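Local structure of uncharacterized protein MJ0327 (2QTD) at residues A[6-11]-A[58-63]; A[14-19]-A[80-85]; A[26-31]-A[40-45]. The protein is of unknown function but belongs to the dinitrogenase iron-molybdenum cofactor family, which suggests a role in handling a metal cluster or its precursor. All coordinates share one frame; numbering follows the deposited sequence.

Interaction 1. Residues A[6-11]-A[58-63]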
loop_
_atom_site.group_PDB
_atom_site.type_symbol
_atom_site.label_atom_id
_atom_site.label_comp_id
_atom_site.label_asym_id
_atom_site.label_seq_id
_atom_site.Cartn_x
_atom_site.Cartn_y
_atom_site.Cartn_z
ATOM N N LYS A 6 -5.877 6.548 4.461
ATOM C CA LYS A 6 -5.193 5.381 4.982
ATOM C C LYS A 6 -4.602 4.633 3.758
ATOM O O LYS A 6 -5.312 4.388 2.793
ATOM C CB LYS A 6 -6.189 4.482 5.731
ATOM C CG LYS A 6 -5.591 3.273 6.389
ATOM C CD LYS A 6 -6.631 2.320 6.984
ATOM C CE LYS A 6 -7.497 2.954 8.042
ATOM N NZ LYS A 6 -8.225 1.932 8.879
ATOM N N VAL A 7 -3.306 4.331 3.826
ATOM C CA VAL A 7 -2.590 3.718 2.697
ATOM C C VAL A 7 -1.915 2.451 3.184
ATOM O O VAL A 7 -1.240 2.446 4.225
ATOM C CB VAL A 7 -1.540 4.660 2.089
ATOM C CG1 VAL A 7 -0.889 4.005 0.845
ATOM C CG2 VAL A 7 -2.161 6.080 1.767
ATOM N N ALA A 8 -2.134 1.373 2.464
ATOM C CA ALA A 8 -1.373 0.100 2.724
ATOM C C ALA A 8 -0.162 -0.072 1.775
ATOM O O ALA A 8 -0.286 0.030 0.559
ATOM C CB ALA A 8 -2.320 -1.100 2.667
ATOM N N ILE A 9 0.992 -0.345 2.355
ATOM C CA ILE A 9 2.261 -0.533 1.602
ATOM C C ILE A 9 2.784 -1.928 1.803
ATOM O O ILE A 9 2.979 -2.376 2.953
ATOM C CB ILE A 9 3.332 0.498 2.021
ATOM C CG1 ILE A 9 2.686 1.894 2.058
ATOM C CG2 ILE A 9 4.588 0.356 1.084
ATOM C CD1 ILE A 9 3.544 3.033 2.409
ATOM N N SER A 10 3.105 -2.605 0.695
ATOM C CA SER A 10 3.607 -3.983 0.771
ATOM C C SER A 10 5.098 -3.942 1.135
ATOM O O SER A 10 5.911 -3.453 0.370
ATOM C CB SER A 10 3.371 -4.622 -0.578
ATOM O OG SER A 10 4.066 -3.933 -1.598
HETATM N N MSE A 11 5.428 -4.463 2.317
HETATM C CA MSE A 11 6.775 -4.331 2.897
HETATM C C MSE A 11 7.526 -5.649 3.127
HETATM O O MSE A 11 6.978 -6.654 3.589
HETATM C CB MSE A 11 6.718 -3.579 4.241
HETATM C CG MSE A 11 6.276 -2.119 4.130
HETATM SE SE MSE A 11 7.589 -1.067 3.145
HETATM C CE MSE A 11 9.268 -1.357 4.194
ATOM N N ASN A 58 -7.734 3.495 1.763
ATOM C CA ASN A 58 -8.047 4.303 0.584
ATOM C C ASN A 58 -7.184 3.906 -0.632
ATOM O O ASN A 58 -7.592 4.119 -1.780
ATOM C CB ASN A 58 -7.885 5.801 0.875
ATOM C CG ASN A 58 -8.751 6.288 2.029
ATOM O OD1 ASN A 58 -8.311 6.346 3.180
ATOM N ND2 ASN A 58 -10.007 6.621 1.723
ATOM N N ALA A 59 -5.997 3.376 -0.409
ATOM C CA ALA A 59 -5.008 3.213 -1.465
ATOM C C ALA A 59 -4.038 2.140 -1.059
ATOM O O ALA A 59 -3.864 1.895 0.167
ATOM C CB ALA A 59 -4.276 4.534 -1.687
ATOM N N ILE A 60 -3.418 1.487 -2.062
ATOM C CA ILE A 60 -2.311 0.555 -1.884
ATOM C C ILE A 60 -1.101 1.090 -2.650
ATOM O O ILE A 60 -1.290 1.611 -3.751
ATOM C CB ILE A 60 -2.698 -0.877 -2.384
ATOM C CG1 ILE A 60 -3.687 -1.549 -1.450
ATOM C CG2 ILE A 60 -1.457 -1.789 -2.538
ATOM C CD1 ILE A 60 -4.472 -2.778 -2.057
ATOM N N ILE A 61 0.108 0.925 -2.102
ATOM C CA ILE A 61 1.398 1.163 -2.792
ATOM C C ILE A 61 2.087 -0.177 -2.835
ATOM O O ILE A 61 2.277 -0.808 -1.810
ATOM C CB ILE A 61 2.243 2.236 -2.162
ATOM C CG1 ILE A 61 1.513 3.565 -2.126
ATOM C CG2 ILE A 61 3.583 2.391 -2.875
ATOM C CD1 ILE A 61 2.295 4.631 -1.308
ATOM N N CYS A 62 2.404 -0.613 -4.056
ATOM C CA CYS A 62 3.153 -1.838 -4.299
ATOM C C CYS A 62 3.909 -1.744 -5.633
ATOM O O CYS A 62 3.722 -0.831 -6.392
ATOM C CB CYS A 62 2.216 -3.047 -4.296
ATOM S SG CYS A 62 0.985 -3.047 -5.666
ATOM N N LYS A 63 4.802 -2.693 -5.848
ATOM C CA LYS A 63 5.570 -2.768 -7.076
ATOM C C LYS A 63 4.886 -3.628 -8.095
ATOM O O LYS A 63 4.992 -3.347 -9.282
ATOM C CB LYS A 63 6.966 -3.290 -6.810
ATOM C CG LYS A 63 7.861 -2.372 -6.022
ATOM C CD LYS A 63 9.266 -2.920 -6.016
ATOM C CE LYS A 63 10.253 -2.142 -5.170
ATOM N NZ LYS A 63 11.629 -2.704 -5.339
HETATM O O HOH W 1 5.287 -4.803 -3.924
#
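Val7 overlaps Ile61 obliquely, its CG1 lying 3.8 Å from Ile61 CG1. That methyl stands anti to the Val7 backbone N (chi1 -176°), which also sets it beside Ala59. Ile9 continues the same face, with its CD1 4.2 Å from Ile61 CD1. Ala8 and Ile60 point to the other face and touch only lightly.

The backbones pair in parallel register, Val7 with Ala59 through Ile9 with Ile61. Ala8 bonds through both its backbone N and its backbone O: N gives to Ala59 O, and O receives Ile61 N at 2.8 Å. Ser10 N then bonds to Ile61 O. Before the regular pairing begins, Asn58 holds Lys6 with side chain and backbone. Its OD1 accepts Lys6 N at 2.8 Å in a nearly straight bond (172°), while Asn58 N returns a bond to Lys6 O. At the far end a water joins Ser10 OG to Lys63 N.

This pair forms the buried middle of the mixed sheet of a ribonuclease H-like fold. Strand 25-32 flanks 6-11, strand 78-81 flanks 59-62, and Phe94 and Ile91 of helix 87-95 pack on the face of Val7 and Ile9.

Interaction 2. Residues A[14-19]-A[80-85]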
loop_
_atom_site.group_PDB
_atom_site.type_symbol
_atom_site.label_atom_id
_atom_site.label_comp_id
_atom_site.label_asym_id
_atom_site.label_seq_id
_atom_site.Cartn_x
_atom_site.Cartn_y
_atom_site.Cartn_z
ATOM N N ASP A 14 13.425 -4.878 5.035
ATOM C CA ASP A 14 14.434 -3.877 4.632
ATOM C C ASP A 14 14.019 -2.892 3.524
ATOM O O ASP A 14 14.738 -1.931 3.268
ATOM C CB ASP A 14 15.770 -4.580 4.268
ATOM C CG ASP A 14 15.608 -5.777 3.286
ATOM O OD1 ASP A 14 14.464 -6.225 3.029
ATOM O OD2 ASP A 14 16.641 -6.307 2.812
ATOM N N LYS A 15 12.845 -3.084 2.916
ATOM C CA LYS A 15 12.470 -2.371 1.689
ATOM C C LYS A 15 11.039 -2.707 1.303
ATOM O O LYS A 15 10.476 -3.678 1.828
ATOM C CB LYS A 15 13.430 -2.753 0.552
ATOM C CG LYS A 15 13.532 -4.247 0.312
ATOM C CD LYS A 15 14.272 -4.564 -0.991
ATOM C CE LYS A 15 14.136 -6.061 -1.355
ATOM N NZ LYS A 15 14.316 -6.282 -2.825
ATOM N N ILE A 16 10.470 -1.915 0.383
ATOM C CA ILE A 16 9.224 -2.244 -0.279
ATOM C C ILE A 16 9.467 -3.568 -1.001
ATOM O O ILE A 16 10.533 -3.753 -1.628
ATOM C CB ILE A 16 8.767 -1.112 -1.254
ATOM C CG1 ILE A 16 8.484 0.200 -0.484
ATOM C CG2 ILE A 16 7.482 -1.546 -2.007
ATOM C CD1 ILE A 16 8.137 1.418 -1.377
ATOM N N SER A 17 8.519 -4.495 -0.886
ATOM C CA SER A 17 8.675 -5.835 -1.417
ATOM C C SER A 17 8.494 -5.848 -2.937
ATOM O O SER A 17 7.957 -4.910 -3.525
ATOM C CB SER A 17 7.638 -6.788 -0.825
ATOM O OG SER A 17 6.342 -6.311 -1.179
ATOM N N ASN A 18 8.862 -6.982 -3.520
ATOM C CA ASN A 18 8.713 -7.171 -4.971
ATOM C C ASN A 18 7.262 -7.235 -5.424
ATOM O O ASN A 18 6.964 -6.828 -6.555
ATOM C CB ASN A 18 9.424 -8.437 -5.437
ATOM C CG ASN A 18 10.957 -8.349 -5.352
ATOM O OD1 ASN A 18 11.542 -7.298 -5.109
ATOM N ND2 ASN A 18 11.607 -9.485 -5.568
ATOM N N SER A 19 6.376 -7.742 -4.566
ATOM C CA SER A 19 4.941 -7.798 -4.861
ATOM C C SER A 19 4.065 -7.683 -3.635
ATOM O O SER A 19 4.512 -7.829 -2.469
ATOM C CB SER A 19 4.630 -9.092 -5.639
ATOM O OG SER A 19 4.533 -10.206 -4.806
ATOM N N TYR A 80 -1.366 2.096 -6.477
ATOM C CA TYR A 80 -0.300 2.963 -7.010
ATOM C C TYR A 80 0.998 2.192 -7.075
ATOM O O TYR A 80 1.270 1.321 -6.236
ATOM C CB TYR A 80 -0.106 4.185 -6.140
ATOM C CG TYR A 80 -1.249 5.138 -6.201
ATOM C CD1 TYR A 80 -1.335 6.068 -7.213
ATOM C CD2 TYR A 80 -2.318 5.000 -5.326
ATOM C CE1 TYR A 80 -2.412 6.933 -7.286
ATOM C CE2 TYR A 80 -3.420 5.847 -5.419
ATOM C CZ TYR A 80 -3.454 6.794 -6.396
ATOM O OH TYR A 80 -4.531 7.662 -6.490
ATOM N N HIS A 81 1.820 2.504 -8.067
ATOM C CA HIS A 81 3.076 1.805 -8.286
ATOM C C HIS A 81 4.229 2.492 -7.554
ATOM O O HIS A 81 4.484 3.692 -7.739
ATOM C CB HIS A 81 3.395 1.760 -9.778
ATOM C CG HIS A 81 4.555 0.865 -10.087
ATOM N ND1 HIS A 81 5.790 1.358 -10.455
ATOM C CD2 HIS A 81 4.674 -0.476 -10.054
ATOM C CE1 HIS A 81 6.622 0.344 -10.636
ATOM N NE2 HIS A 81 5.971 -0.778 -10.391
ATOM N N ALA A 82 4.890 1.750 -6.674
ATOM C CA ALA A 82 6.085 2.228 -5.986
ATOM C C ALA A 82 7.238 2.467 -6.916
ATOM O O ALA A 82 7.389 1.745 -7.912
ATOM C CB ALA A 82 6.517 1.257 -4.915
ATOM N N GLU A 83 8.041 3.489 -6.592
ATOM C CA GLU A 83 9.240 3.842 -7.343
ATOM C C GLU A 83 10.465 3.660 -6.455
ATOM O O GLU A 83 10.683 4.428 -5.520
ATOM C CB GLU A 83 9.115 5.281 -7.829
ATOM C CG GLU A 83 7.871 5.422 -8.748
ATOM C CD GLU A 83 7.635 6.829 -9.238
ATOM O OE1 GLU A 83 8.421 7.750 -8.930
ATOM O OE2 GLU A 83 6.631 6.998 -9.966
ATOM N N GLY A 84 11.226 2.614 -6.737
ATOM C CA GLY A 84 12.286 2.149 -5.868
ATOM C C GLY A 84 11.850 1.486 -4.572
ATOM O O GLY A 84 10.694 1.171 -4.378
ATOM N N ASP A 85 12.817 1.335 -3.682
ATOM C CA ASP A 85 12.761 0.476 -2.464
ATOM C C ASP A 85 12.360 1.206 -1.172
ATOM O O ASP A 85 12.041 0.560 -0.158
ATOM C CB ASP A 85 14.186 -0.117 -2.210
ATOM C CG ASP A 85 14.544 -1.268 -3.125
ATOM O OD1 ASP A 85 13.681 -1.806 -3.845
ATOM O OD2 ASP A 85 15.732 -1.661 -3.112
#
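Ile16 and Asp85 meet through a single backbone hydrogen bond, the one direct hydrogen bond between 14-19 and 80-85. Ile16 N points at Asp85 O over 3.0 Å, and the N-H...O angle is 172°, almost straight. The donor is tilted 26° from the carbonyl plane. Lys15 CA adds a longer CH...O approach to the same oxygen.

The apolar part belongs to the Ile16 side chain. Its CG1 is anti to the carbonyl carbon (chi1 -63°), and the chain runs on extended to CD1. This branch passes Asp85 O and brings CD1 to within 3.9 Å of Ala82 CB. CG2 approaches the same methyl less closely. CD1 also lies beside Gly84 O, which the contact buries without a polar partner. Asn90 of helix 87-95 touches both Ile16 and Ala82.

The charged part is looser. Lys15 and Asp85 lie side by side and point the same way. The aliphatic CD of Lys15 rests 3.9 Å from Asp85 CG, but its NZ stays 4.6 Å from Asp85 OD1, too far for a salt bridge. That oxygen is instead paired with Lys63 NZ.

The loop after strand 5-11 is thus joined to the turn between strand 78-81 and helix 87-95 by one backbone bond and a small apolar patch. The carboxylate of Asp85 probably feels both lysines, which would favour its charged form, although the salt bridge seen is the one from Lys63 NZ to OD1.

Interaction 3. Residues A[26-31]-A[40-45]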
loop_
_atom_site.group_PDB
_atom_site.type_symbol
_atom_site.label_atom_id
_atom_site.label_comp_id
_atom_site.label_asym_id
_atom_site.label_seq_id
_atom_site.Cartn_x
_atom_site.Cartn_y
_atom_site.Cartn_z
ATOM N N PHE A 26 2.139 -5.805 5.553
ATOM C CA PHE A 26 1.520 -4.583 5.061
ATOM C C PHE A 26 1.716 -3.534 6.132
ATOM O O PHE A 26 1.424 -3.768 7.336
ATOM C CB PHE A 26 0.035 -4.765 4.787
ATOM C CG PHE A 26 -0.263 -5.935 3.909
ATOM C CD1 PHE A 26 0.017 -5.859 2.552
ATOM C CD2 PHE A 26 -0.829 -7.077 4.429
ATOM C CE1 PHE A 26 -0.258 -6.959 1.725
ATOM C CE2 PHE A 26 -1.121 -8.177 3.607
ATOM C CZ PHE A 26 -0.828 -8.107 2.268
ATOM N N LEU A 27 2.345 -2.430 5.740
ATOM C CA LEU A 27 2.418 -1.230 6.562
ATOM C C LEU A 27 1.166 -0.370 6.309
ATOM O O LEU A 27 0.950 0.115 5.180
ATOM C CB LEU A 27 3.710 -0.469 6.283
ATOM C CG LEU A 27 3.940 0.841 7.088
ATOM C CD1 LEU A 27 4.141 0.510 8.575
ATOM C CD2 LEU A 27 5.164 1.538 6.572
ATOM N N ILE A 28 0.352 -0.160 7.358
ATOM C CA ILE A 28 -0.848 0.663 7.258
ATOM C C ILE A 28 -0.484 2.056 7.792
ATOM O O ILE A 28 -0.146 2.220 8.965
ATOM C CB ILE A 28 -2.053 0.048 8.001
ATOM C CG1 ILE A 28 -2.299 -1.423 7.667
ATOM C CG2 ILE A 28 -3.303 0.855 7.767
ATOM C CD1 ILE A 28 -2.407 -1.740 6.197
ATOM N N VAL A 29 -0.512 3.040 6.902
ATOM C CA VAL A 29 -0.176 4.408 7.283
ATOM C C VAL A 29 -1.392 5.295 7.175
ATOM O O VAL A 29 -2.113 5.287 6.180
ATOM C CB VAL A 29 1.019 5.004 6.498
ATOM C CG1 VAL A 29 2.307 4.250 6.788
ATOM C CG2 VAL A 29 0.754 5.046 5.024
ATOM N N ARG A 30 -1.617 6.072 8.241
ATOM C CA ARG A 30 -2.657 7.101 8.268
ATOM C C ARG A 30 -1.960 8.414 7.980
ATOM O O ARG A 30 -1.041 8.787 8.700
ATOM C CB ARG A 30 -3.371 7.198 9.623
ATOM C CG ARG A 30 -4.130 8.477 9.917
ATOM C CD ARG A 30 -5.234 8.733 8.960
ATOM N NE ARG A 30 -6.235 7.671 8.999
ATOM C CZ ARG A 30 -7.330 7.639 8.232
ATOM N NH1 ARG A 30 -7.601 8.628 7.378
ATOM N NH2 ARG A 30 -8.179 6.613 8.350
ATOM N N ILE A 31 -2.421 9.104 6.942
ATOM C CA ILE A 31 -1.875 10.390 6.512
ATOM C C ILE A 31 -2.960 11.401 6.780
ATOM O O ILE A 31 -4.122 11.165 6.441
ATOM C CB ILE A 31 -1.530 10.410 5.026
ATOM C CG1 ILE A 31 -0.349 9.469 4.718
ATOM C CG2 ILE A 31 -1.265 11.921 4.580
ATOM C CD1 ILE A 31 -0.329 8.870 3.250
ATOM N N LYS A 40 0.987 0.933 11.468
ATOM C CA LYS A 40 0.615 -0.344 12.000
ATOM C C LYS A 40 1.122 -1.469 11.041
ATOM O O LYS A 40 1.041 -1.345 9.809
ATOM C CB LYS A 40 -0.897 -0.405 12.150
ATOM C CG LYS A 40 -1.382 -1.677 12.802
ATOM C CD LYS A 40 -2.804 -1.583 13.288
ATOM C CE LYS A 40 -3.809 -1.758 12.192
ATOM N NZ LYS A 40 -5.186 -2.112 12.687
ATOM N N VAL A 41 1.635 -2.551 11.639
ATOM C CA VAL A 41 2.054 -3.743 10.901
ATOM C C VAL A 41 0.960 -4.795 10.882
ATOM O O VAL A 41 0.425 -5.161 11.938
ATOM C CB VAL A 41 3.274 -4.312 11.570
ATOM C CG1 VAL A 41 3.658 -5.669 10.991
ATOM C CG2 VAL A 41 4.402 -3.278 11.479
ATOM N N ILE A 42 0.634 -5.270 9.689
ATOM C CA ILE A 42 -0.249 -6.439 9.512
ATOM C C ILE A 42 0.573 -7.507 8.770
ATOM O O ILE A 42 0.930 -7.325 7.607
ATOM C CB ILE A 42 -1.566 -6.107 8.760
ATOM C CG1 ILE A 42 -2.461 -5.076 9.509
ATOM C CG2 ILE A 42 -2.352 -7.399 8.510
ATOM C CD1 ILE A 42 -3.799 -4.749 8.831
ATOM N N PHE A 43 0.874 -8.618 9.433
ATOM C CA PHE A 43 1.651 -9.682 8.750
ATOM C C PHE A 43 0.879 -10.291 7.592
ATOM O O PHE A 43 -0.335 -10.388 7.646
ATOM C CB PHE A 43 2.169 -10.712 9.754
ATOM C CG PHE A 43 3.265 -10.169 10.624
ATOM C CD1 PHE A 43 4.461 -9.745 10.054
ATOM C CD2 PHE A 43 3.077 -10.011 11.997
ATOM C CE1 PHE A 43 5.484 -9.231 10.823
ATOM C CE2 PHE A 43 4.088 -9.477 12.806
ATOM C CZ PHE A 43 5.292 -9.068 12.221
ATOM N N ASN A 44 1.578 -10.591 6.503
ATOM C CA ASN A 44 0.976 -11.178 5.307
ATOM C C ASN A 44 0.838 -12.703 5.475
ATOM O O ASN A 44 1.472 -13.487 4.760
ATOM C CB ASN A 44 1.838 -10.844 4.097
ATOM C CG ASN A 44 1.223 -11.294 2.795
ATOM O OD1 ASN A 44 -0.010 -11.512 2.697
ATOM N ND2 ASN A 44 2.064 -11.422 1.785
ATOM N N ASP A 45 0.001 -13.110 6.427
ATOM C CA ASP A 45 -0.318 -14.531 6.644
ATOM C C ASP A 45 -1.800 -14.693 6.321
ATOM O O ASP A 45 -2.412 -13.741 5.845
ATOM C CB ASP A 45 0.109 -15.018 8.038
ATOM C CG ASP A 45 -0.505 -14.231 9.197
ATOM O OD1 ASP A 45 -1.502 -13.534 9.003
ATOM O OD2 ASP A 45 0.039 -14.309 10.322
#
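Phe26 reaches over to Asn44, bringing ring atom CZ to 3.5 Å from Asn44 OD1. Ring and amide planes are turned 58° apart. Asn44 CG lies anti to its backbone N (chi1 -174°), which carries the amide to the ring. On the same face as Phe26, Ile28 CG1 packs 3.8 Å from Ile42 CD1. These are the close side-chain contacts.

The backbone between them is equally firm. Phe26 and Ile42 form an antiparallel hydrogen-bonded pair. Phe26 N bonds to Ile42 O at 2.8 Å, and Ile42 N returns to Phe26 O at 2.9 Å. Ile28 N meets Lys40 O at 2.8 Å, almost straight (178°).

The Lys40 end and the face of Leu27 and Val41 are looser. At that end the return bond from Lys40 N to Ile28 O is weak. Lys40 bends at chi3, and its tip leaves the strand pair for a salt bridge with Glu55. On the Leu27 face, Val41 is exposed and adds little.

Strands 25-32 and 35-43 form a hairpin at the border of the sheet. The Asn44 amide is held by several bonds: OD1 takes Lys49 NZ, and ND2 gives to Glu21 O and Cys23 O. This network fixes the amide's rotation beside the aromatic ring.

Overall arrangement
From the N terminus, strand 5-11 supplies the first half of interaction 1, and the loop after it supplies the first half of interaction 2. Interaction 3 then closes a short hairpin between strands 25-32 and 35-43. It is nested inside the loops closed by both other contacts. Interaction 1 closes when the chain returns at 58-63, and interaction 2 closes later at 80-85, so these two cross. Strand 5-11 borders strand 25-32, linking interaction 1 to interaction 3. Strand 59-62 borders strand 78-81, and a probable backbone hydrogen bond between Tyr80 N and Ile60 O links interaction 1 to interaction 2. Interactions 2 and 3 do not touch.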